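Local structure of iron-sulfur cluster assembly protein SufA (Escherichia coli, 2D2A) at residues L41-A46 with D96-F101; G60-R65 with S84-D89. The protein binds [2Fe-2S] and [4Fe-4S] clusters built with sulfur from the SufS-SufE system and passes them to target proteins such as ferredoxin and aconitase. One frame throughout, in Å; residues are numbered along the deposited sequence.

Contact 1: residues L41-A46 with D96-F101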
loop_
_atom_site.group_PDB
_atom_site.type_symbol
_atom_site.label_atom_id
_atom_site.label_comp_id
_atom_site.label_asym_id
_atom_site.label_seq_id
_atom_site.Cartn_x
_atom_site.Cartn_y
_atom_site.Cartn_z
ATOM N N LEU A 41 10.884 -16.965 9.541
ATOM C CA LEU A 41 10.336 -16.189 8.440
ATOM C C LEU A 41 11.359 -15.788 7.514
ATOM O O LEU A 41 12.458 -15.769 7.841
ATOM C CB LEU A 41 9.598 -14.955 8.863
ATOM C CG LEU A 41 8.594 -14.709 9.941
ATOM C CD1 LEU A 41 7.437 -13.746 9.498
ATOM C CD2 LEU A 41 8.085 -15.905 10.831
ATOM N N THR A 42 10.945 -15.407 6.324
ATOM C CA THR A 42 11.859 -14.956 5.239
ATOM C C THR A 42 11.671 -13.557 4.532
ATOM O O THR A 42 10.762 -12.999 4.287
ATOM C CB THR A 42 12.087 -16.132 4.128
ATOM O OG1 THR A 42 10.879 -16.332 3.383
ATOM C CG2 THR A 42 12.259 -17.522 4.820
ATOM N N LEU A 43 12.697 -13.126 3.983
ATOM C CA LEU A 43 12.700 -11.958 3.191
ATOM C C LEU A 43 13.104 -12.349 1.784
ATOM O O LEU A 43 14.136 -13.020 1.597
ATOM C CB LEU A 43 13.867 -11.054 3.797
ATOM C CG LEU A 43 13.820 -10.270 5.159
ATOM C CD1 LEU A 43 14.908 -9.184 5.235
ATOM C CD2 LEU A 43 12.619 -9.588 5.370
ATOM N N THR A 44 12.361 -11.889 0.805
ATOM C CA THR A 44 12.850 -12.082 -0.539
ATOM C C THR A 44 14.066 -11.159 -0.729
ATOM O O THR A 44 14.211 -10.136 -0.101
ATOM C CB THR A 44 11.807 -11.690 -1.539
ATOM O OG1 THR A 44 11.455 -10.304 -1.400
ATOM C CG2 THR A 44 10.584 -12.519 -1.310
ATOM N N PRO A 45 14.935 -11.500 -1.642
ATOM C CA PRO A 45 16.077 -10.556 -1.969
ATOM C C PRO A 45 15.635 -9.068 -2.178
ATOM O O PRO A 45 16.273 -8.127 -1.803
ATOM C CB PRO A 45 16.599 -11.064 -3.377
ATOM C CG PRO A 45 16.086 -12.585 -3.371
ATOM C CD PRO A 45 14.785 -12.632 -2.578
ATOM N N ALA A 46 14.469 -8.893 -2.813
ATOM C CA ALA A 46 13.991 -7.566 -3.092
ATOM C C ALA A 46 13.705 -6.813 -1.695
ATOM O O ALA A 46 14.052 -5.632 -1.557
ATOM C CB ALA A 46 12.800 -7.562 -3.977
ATOM N N ASP A 96 20.765 -11.785 3.944
ATOM C CA ASP A 96 21.684 -11.065 3.091
ATOM C C ASP A 96 22.041 -9.743 3.927
ATOM O O ASP A 96 22.208 -8.780 3.420
ATOM C CB ASP A 96 21.181 -10.776 1.568
ATOM C CG ASP A 96 20.885 -12.086 0.325
ATOM O OD1 ASP A 96 21.566 -13.172 0.044
ATOM O OD2 ASP A 96 19.925 -11.854 -0.630
ATOM N N GLY A 97 22.215 -9.702 5.231
ATOM C CA GLY A 97 22.433 -8.432 5.999
ATOM C C GLY A 97 21.241 -7.658 6.488
ATOM O O GLY A 97 21.313 -6.817 7.374
ATOM N N ALA A 98 20.075 -7.893 5.869
ATOM C CA ALA A 98 18.823 -7.316 6.374
ATOM C C ALA A 98 18.232 -8.055 7.562
ATOM O O ALA A 98 17.988 -9.231 7.451
ATOM C CB ALA A 98 17.816 -7.098 5.224
ATOM N N LYS A 99 18.079 -7.389 8.720
ATOM C CA LYS A 99 17.262 -7.867 9.894
ATOM C C LYS A 99 15.670 -7.707 10.016
ATOM O O LYS A 99 15.033 -6.854 9.608
ATOM C CB LYS A 99 17.868 -7.430 11.143
ATOM C CG LYS A 99 19.416 -7.488 11.088
ATOM C CD LYS A 99 20.100 -7.125 12.405
ATOM C CE LYS A 99 21.682 -6.716 12.442
ATOM N NZ LYS A 99 22.050 -6.592 13.906
ATOM N N LEU A 100 15.031 -8.782 10.414
ATOM C CA LEU A 100 13.597 -8.887 10.435
ATOM C C LEU A 100 13.326 -9.457 11.837
ATOM O O LEU A 100 13.726 -10.551 12.209
ATOM C CB LEU A 100 13.155 -9.789 9.350
ATOM C CG LEU A 100 11.754 -10.170 9.619
ATOM C CD1 LEU A 100 10.957 -8.971 9.506
ATOM C CD2 LEU A 100 11.211 -11.248 8.632
ATOM N N PHE A 101 12.827 -8.637 12.674
ATOM C CA PHE A 101 12.601 -9.014 14.055
ATOM C C PHE A 101 11.166 -9.259 14.121
ATOM O O PHE A 101 10.360 -8.542 13.523
ATOM C CB PHE A 101 12.917 -7.843 15.013
ATOM C CG PHE A 101 14.417 -7.579 15.177
ATOM C CD1 PHE A 101 15.025 -6.664 14.357
ATOM C CD2 PHE A 101 15.165 -8.244 16.169
ATOM C CE1 PHE A 101 16.373 -6.427 14.402
ATOM C CE2 PHE A 101 16.498 -8.145 16.220
ATOM C CZ PHE A 101 17.152 -7.161 15.352
#

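Contact 2: residues G60-R65 with S84-D89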
loop_
_atom_site.group_PDB
_atom_site.type_symbol
_atom_site.label_atom_id
_atom_site.label_comp_id
_atom_site.label_asym_id
_atom_site.label_seq_id
_atom_site.Cartn_x
_atom_site.Cartn_y
_atom_site.Cartn_z
ATOM N N GLY A 60 20.806 4.811 13.408
ATOM C CA GLY A 60 19.976 4.180 14.450
ATOM C C GLY A 60 18.934 3.120 14.010
ATOM O O GLY A 60 18.632 2.270 14.809
ATOM N N MET A 61 18.500 3.006 12.765
ATOM C CA MET A 61 17.652 1.948 12.273
ATOM C C MET A 61 18.433 0.617 12.146
ATOM O O MET A 61 19.466 0.599 11.510
ATOM C CB MET A 61 17.057 2.378 10.947
ATOM C CG MET A 61 15.888 1.471 10.585
ATOM S SD MET A 61 15.357 1.851 8.982
ATOM C CE MET A 61 14.644 0.268 8.507
ATOM N N VAL A 62 18.010 -0.406 12.876
ATOM C CA VAL A 62 18.705 -1.729 12.785
ATOM C C VAL A 62 18.063 -2.676 11.829
ATOM O O VAL A 62 18.698 -3.578 11.323
ATOM C CB VAL A 62 19.054 -2.480 14.117
ATOM C CG1 VAL A 62 20.013 -1.519 14.969
ATOM C CG2 VAL A 62 17.795 -2.749 14.894
ATOM N N GLY A 63 16.818 -2.466 11.552
ATOM C CA GLY A 63 16.042 -3.469 10.819
ATOM C C GLY A 63 14.559 -3.111 10.797
ATOM O O GLY A 63 14.206 -2.023 11.046
ATOM N N VAL A 64 13.755 -3.999 10.282
ATOM C CA VAL A 64 12.263 -3.867 10.367
ATOM C C VAL A 64 11.680 -4.991 11.303
ATOM O O VAL A 64 12.339 -5.957 11.798
ATOM C CB VAL A 64 11.739 -4.005 9.034
ATOM C CG1 VAL A 64 12.454 -3.088 8.152
ATOM C CG2 VAL A 64 11.848 -5.402 8.533
ATOM N N ARG A 65 10.510 -4.754 11.753
ATOM C CA ARG A 65 9.843 -5.649 12.739
ATOM C C ARG A 65 8.397 -5.908 12.244
ATOM O O ARG A 65 7.680 -4.940 11.960
ATOM C CB ARG A 65 9.922 -4.993 14.123
ATOM C CG ARG A 65 8.885 -5.613 15.224
ATOM C CD ARG A 65 9.212 -4.993 16.493
ATOM N NE ARG A 65 9.042 -5.718 17.721
ATOM C CZ ARG A 65 7.994 -5.693 18.464
ATOM N NH1 ARG A 65 6.904 -5.048 18.010
ATOM N NH2 ARG A 65 8.041 -6.430 19.599
ATOM N N SER A 84 14.613 0.186 16.031
ATOM C CA SER A 84 16.095 0.484 16.489
ATOM C C SER A 84 16.547 -0.364 17.653
ATOM O O SER A 84 17.570 -0.830 17.616
ATOM C CB SER A 84 16.275 1.902 16.971
ATOM O OG SER A 84 15.630 2.688 16.108
ATOM N N GLU A 85 15.674 -0.607 18.609
ATOM C CA GLU A 85 15.871 -1.236 19.926
ATOM C C GLU A 85 14.840 -2.427 19.877
ATOM O O GLU A 85 13.628 -2.264 20.129
ATOM C CB GLU A 85 15.533 -0.155 21.094
ATOM C CG GLU A 85 15.089 -0.598 22.574
ATOM C CD GLU A 85 13.525 -0.430 23.027
ATOM O OE1 GLU A 85 13.458 -0.503 24.286
ATOM O OE2 GLU A 85 12.386 -0.381 22.243
ATOM N N PRO A 86 15.285 -3.607 19.502
ATOM C CA PRO A 86 14.451 -4.815 19.643
ATOM C C PRO A 86 13.979 -5.097 20.973
ATOM O O PRO A 86 14.786 -5.083 21.763
ATOM C CB PRO A 86 15.402 -5.954 19.398
ATOM C CG PRO A 86 16.640 -5.384 19.119
ATOM C CD PRO A 86 16.608 -3.891 18.884
ATOM N N ASP A 87 12.773 -5.475 21.192
ATOM C CA ASP A 87 12.364 -6.120 22.400
ATOM C C ASP A 87 13.077 -7.459 22.725
ATOM O O ASP A 87 13.595 -8.113 21.861
ATOM C CB ASP A 87 10.853 -6.219 22.290
ATOM C CG ASP A 87 10.180 -6.211 23.595
ATOM O OD1 ASP A 87 9.932 -5.119 24.233
ATOM O OD2 ASP A 87 9.817 -7.332 24.052
ATOM N N LYS A 88 13.180 -7.746 24.042
ATOM C CA LYS A 88 13.830 -8.963 24.698
ATOM C C LYS A 88 13.353 -10.345 24.051
ATOM O O LYS A 88 14.114 -11.137 23.536
ATOM C CB LYS A 88 13.684 -8.907 26.346
ATOM N N ASP A 89 12.055 -10.523 24.106
ATOM C CA ASP A 89 11.261 -11.440 23.375
ATOM C C ASP A 89 11.431 -11.483 21.777
ATOM O O ASP A 89 10.768 -12.345 21.183
ATOM C CB ASP A 89 9.730 -11.053 23.610
ATOM C CG ASP A 89 9.046 -10.084 22.252
ATOM O OD1 ASP A 89 9.131 -10.538 21.093
ATOM O OD2 ASP A 89 8.429 -8.929 22.215
#

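Contact 1: residues L41-A46 with D96-F101
Leu-43 faces Leu-100 where the short strand 42-43 runs past strand 98-103, the two segments pointing 139° apart; their CA atoms are 7.9 Å from each other, and Pro-45 lies opposite Asp-96 at a similar spacing. At that distance side chains rather than paired backbones fill the gap. Leu-43 reaches across with both methyls: CD1 meets Ala-98 CB at 3.6 Å, while CD2 lies 3.9 Å from Leu-100 CD2. The two leucine side chains lie alongside each other and point opposite ways, which also brings Leu-43 CD2 against Leu-100 CB. With CG anti to the backbone N (chi1 165°), the Leu-100 side chain leans toward 41-46, and its CD2 also touches Leu-41 CB at 4.0 Å. The packing joins the two beta sheets of this HesB/IscA-family fold: 42-43 is hydrogen-bonded beside strand 114-120 in one, and 98-103 lies between 63-71 and 90-95 in the other. Ile-51 of helix 45-57 touches both Leu-43 and Ala-98, adding the helix to the same apolar layer. Shortening Leu-43 to an alanine would remove both methyls and is likely to leave a gap facing Ala-98 CB and Leu-100 CD2. Toward the exposed end the contact thins out, with Asp-96 OD2 4.3 Å from Pro-45 CA in the first turn of the helix. Just before it, Thr-44 occupies the N-cap position, its OG1 hydrogen-bonded to Ala-47 N and to Asp-116 OD1.

Contact 2: residues G60-R65 with S84-D89
Gly-60 and Ser-84 meet where the approach to strand 63-71 passes the end of its antiparallel neighbour 75-83, and a classic beta bulge follows at once, Val-62 and Gly-63 both facing Val-83. Gly-60 presents its carbonyl to the serine: O lies 3.2 Å from Ser-84 CB. Its backbone has a positive phi, which favours a glycine here. Met-61 points away from this loop, its CA lying 4.4 Å from Ser-84 OG. Val-62 points toward the loop 84-89 and turns both methyls to the Ser-84 carbonyl oxygen, CG2 being 3.3 Å from Ser-84 O and CG1 3.7 Å. The same CG2 reaches Pro-86 CD at 4.3 Å, a light apolar touch. Val-64 points away from the loop and packs on Ile-51 of helix 45-57 and on Leu-122 of the second subunit. Arg-65 turns to the loop again: with CG anti to the backbone N (chi1 163°) and a bend at chi3, its chain carries the guanidinium to the aspartates around the start of strand 90-95. There NH2 makes a salt bridge with OD1 of Asp-90, the first residue of that strand. Asp-87 presents its CB obliquely to this nitrogen, its carboxylate not in contact with the arginine. Asp-89 supplies a second, long salt bridge at the guanidinium edge, the carboxylate plane tilted 53° from the guanidinium, with its OD2 3.6 Å from Arg-65 NH2.

Overall arrangement
Both contacts reach one sheet, in which strands 63-71 and 98-103 are parallel neighbours, and their centres lie about 14 Å apart. Contact 1 is a largely buried, apolar meeting of leucines and alanine between the two sheets; contact 2 is a surface contact in which a loop meets the start of strand 63-71 through light van der Waals contacts and a long salt bridge. The segments themselves join: Phe-101 N probably donates to Val-64 O and Val-64 N to Lys-99 O, and Leu-100 CD1 packs on Val-64 CG2. Helix 45-57 leads from one contact toward the other, and in sequence both segments of contact 2 fall between those of contact 1. Both lie away from the cluster-binding cysteines.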